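Local coordinates for carbohydrate binding family 6 (Clostridium thermocellum, PDB 5A8C), which probably hydrolyses terminal alpha-L-arabinofuranosyl residues from arabinose-containing glycans, as a five-bladed beta-propeller glycoside hydrolase of family 43, at residues Y223-S228 with N267-V272. Residues are numbered along the deposited sequence; the frame is centred on the assembly and turned at random.
Sequences YFSYAS and NHHAIV. With CA (calcium ion), chain B.
Ser225 and His269 join two neighbouring blades of the five-bladed beta-propeller, close to the calcium at its centre. Strand 221-228 is the second strand of its four-stranded sheet, flanked by 212-218 and 237-242, while 267-272 leads into the edge strand 270-274 of the next. The touching parts run nearly antiparallel, 165° apart, but the CA atoms of Ser225 and Ala270 lie 8.6 Å apart and no backbone hydrogen bond links the segments, which marks side-chain packing between sheets.

Along the first strand, Ser225 makes the one direct hydrogen bond: its OG lies 2.8 Å from NE2 of His269, in the plane of the imidazole at its edge, and either group could be the donor. Both residues place their side chains between backbone N and carbonyl carbon (chi1 72° for His269), turning hydroxyl and ring toward each other. The ring of Tyr214 meets the imidazole with planes inclined at about 60°. Against the same hydroxyl rests the CD1 methyl of Ile271, 3.8 Å from Ser225 OG, a nonpolar neighbour beside the polar bond.

Tyr226 directs its CB away from the second segment, and its hydroxyl bonds to Pro207 O; here the backbone makes the approach, its N standing 3.8 Å from CE1 of His269, oblique to the ring. At Ala227 the strand turns a methyl back across the interface, with CB 3.3 Å from the carbonyl O of Asn267, whose ND2 is held by the carbonyls of Ser235 and Pro257.

His268, which follows Asn267, sends its CB away from the first strand and binds the calcium through NE2 at 2.5 Å, while water 1, itself a calcium ligand, donates a hydrogen bond to His269 O at 2.8 Å.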
loop_
_atom_site.group_PDB
_atom_site.type_symbol
_atom_site.label_atom_id
_atom_site.label_comp_id
_atom_site.label_asym_id
_atom_site.label_seq_id
_atom_site.Cartn_x
_atom_site.Cartn_y
_atom_site.Cartn_z
ATOM N N TYR A 223 14.141 -3.366 2.692
ATOM C CA TYR A 223 13.692 -3.505 1.322
ATOM C C TYR A 223 12.748 -2.362 1.016
ATOM O O TYR A 223 11.645 -2.299 1.569
ATOM C CB TYR A 223 12.931 -4.837 1.151
ATOM C CG TYR A 223 13.801 -6.069 1.325
ATOM C CD1 TYR A 223 14.137 -6.513 2.601
ATOM C CD2 TYR A 223 14.242 -6.789 0.242
ATOM C CE1 TYR A 223 14.952 -7.634 2.778
ATOM C CE2 TYR A 223 15.044 -7.938 0.395
ATOM C CZ TYR A 223 15.394 -8.319 1.646
ATOM O OH TYR A 223 16.186 -9.445 1.875
ATOM N N PHE A 224 13.179 -1.426 0.152
ATOM C CA PHE A 224 12.323 -0.357 -0.314
ATOM C C PHE A 224 11.759 -0.800 -1.662
ATOM O O PHE A 224 12.493 -0.954 -2.630
ATOM C CB PHE A 224 13.091 0.959 -0.482
ATOM C CG PHE A 224 12.195 2.056 -0.975
ATOM C CD1 PHE A 224 11.461 2.806 -0.049
ATOM C CD2 PHE A 224 12.037 2.331 -2.304
ATOM C CE1 PHE A 224 10.613 3.802 -0.501
ATOM C CE2 PHE A 224 11.153 3.315 -2.732
ATOM C CZ PHE A 224 10.450 4.044 -1.811
ATOM N N SER A 225 10.456 -1.066 -1.682
ATOM C CA SER A 225 9.776 -1.502 -2.912
ATOM C C SER A 225 8.770 -0.441 -3.344
ATOM O O SER A 225 8.340 0.393 -2.523
ATOM C CB SER A 225 9.177 -2.885 -2.751
ATOM O OG SER A 225 8.241 -2.941 -1.693
ATOM N N TYR A 226 8.418 -0.443 -4.613
ATOM C CA TYR A 226 7.670 0.666 -5.166
ATOM C C TYR A 226 7.144 0.311 -6.536
ATOM O O TYR A 226 7.634 -0.655 -7.174
ATOM C CB TYR A 226 8.532 1.919 -5.259
ATOM C CG TYR A 226 9.752 1.791 -6.143
ATOM C CD1 TYR A 226 10.915 1.183 -5.688
ATOM C CD2 TYR A 226 9.743 2.267 -7.437
ATOM C CE1 TYR A 226 12.031 1.081 -6.497
ATOM C CE2 TYR A 226 10.858 2.181 -8.266
ATOM C CZ TYR A 226 12.018 1.588 -7.788
ATOM O OH TYR A 226 13.181 1.537 -8.544
ATOM N N ALA A 227 6.192 1.082 -7.028
ATOM C CA ALA A 227 5.753 0.997 -8.405
ATOM C C ALA A 227 6.565 1.972 -9.256
ATOM O O ALA A 227 6.682 3.163 -8.921
ATOM C CB ALA A 227 4.270 1.283 -8.528
ATOM N N SER A 228 7.101 1.452 -10.351
ATOM C CA SER A 228 7.901 2.289 -11.287
ATOM C C SER A 228 6.990 3.003 -12.254
ATOM O O SER A 228 5.791 2.742 -12.380
ATOM C CB SER A 228 8.965 1.471 -11.963
ATOM O OG SER A 228 8.393 0.488 -12.771
ATOM N N ASN A 267 -0.131 -0.512 -10.918
ATOM C CA ASN A 267 0.356 -1.730 -10.278
ATOM C C ASN A 267 0.727 -1.343 -8.845
ATOM O O ASN A 267 1.472 -0.366 -8.693
ATOM C CB ASN A 267 1.567 -2.222 -11.096
ATOM C CG ASN A 267 1.997 -3.657 -10.893
ATOM O OD1 ASN A 267 1.507 -4.389 -10.030
ATOM N ND2 ASN A 267 2.952 -4.078 -11.736
ATOM N N HIS A 268 0.164 -1.986 -7.818
ATOM C CA HIS A 268 0.367 -1.531 -6.442
ATOM C C HIS A 268 0.331 -2.732 -5.522
ATOM O O HIS A 268 -0.513 -3.598 -5.659
ATOM C CB HIS A 268 -0.743 -0.563 -6.060
ATOM C CG HIS A 268 -0.448 0.300 -4.842
ATOM N ND1 HIS A 268 -0.392 1.670 -4.942
ATOM C CD2 HIS A 268 -0.229 0.012 -3.530
ATOM C CE1 HIS A 268 -0.136 2.146 -3.717
ATOM N NE2 HIS A 268 -0.003 1.180 -2.856
ATOM N N HIS A 269 1.256 -2.797 -4.596
ATOM C CA HIS A 269 1.485 -4.009 -3.813
ATOM C C HIS A 269 1.730 -3.769 -2.330
ATOM O O HIS A 269 2.022 -2.636 -1.868
ATOM C CB HIS A 269 2.834 -4.611 -4.393
ATOM C CG HIS A 269 4.010 -3.798 -3.981
ATOM N ND1 HIS A 269 4.100 -2.444 -4.241
ATOM C CD2 HIS A 269 5.012 -4.109 -3.105
ATOM C CE1 HIS A 269 5.143 -1.981 -3.557
ATOM N NE2 HIS A 269 5.754 -2.973 -2.905
ATOM N N ALA A 270 1.775 -4.891 -1.618
ATOM C CA ALA A 270 2.344 -4.952 -0.262
ATOM C C ALA A 270 3.025 -6.320 -0.155
ATOM O O ALA A 270 2.630 -7.286 -0.780
ATOM C CB ALA A 270 1.347 -4.742 0.834
ATOM N N ILE A 271 4.020 -6.398 0.731
ATOM C CA ILE A 271 4.754 -7.642 1.045
ATOM C C ILE A 271 4.536 -7.995 2.507
ATOM O O ILE A 271 4.720 -7.121 3.359
ATOM C CB ILE A 271 6.266 -7.437 0.743
ATOM C CG1 ILE A 271 6.476 -7.151 -0.734
ATOM C CG2 ILE A 271 7.055 -8.632 1.212
ATOM C CD1 ILE A 271 7.832 -6.672 -1.148
ATOM N N VAL A 272 4.157 -9.238 2.767
ATOM C CA VAL A 272 3.796 -9.598 4.116
ATOM C C VAL A 272 4.183 -11.057 4.373
ATOM O O VAL A 272 4.051 -11.912 3.502
ATOM C CB VAL A 272 2.250 -9.368 4.366
ATOM C CG1 VAL A 272 1.383 -10.281 3.489
ATOM C CG2 VAL A 272 1.864 -9.512 5.816
HETATM CA CA CA B . 0.777 1.134 -0.485
HETATM O O HOH W 1 2.719 0.040 -1.563
HETATM O O HOH W 2 -0.039 3.349 0.234
HETATM O O HOH W 3 -1.618 0.823 -0.208
HETATM O O HOH W 4 2.532 2.821 -0.669
HETATM O O HOH W 5 1.517 1.076 1.770
#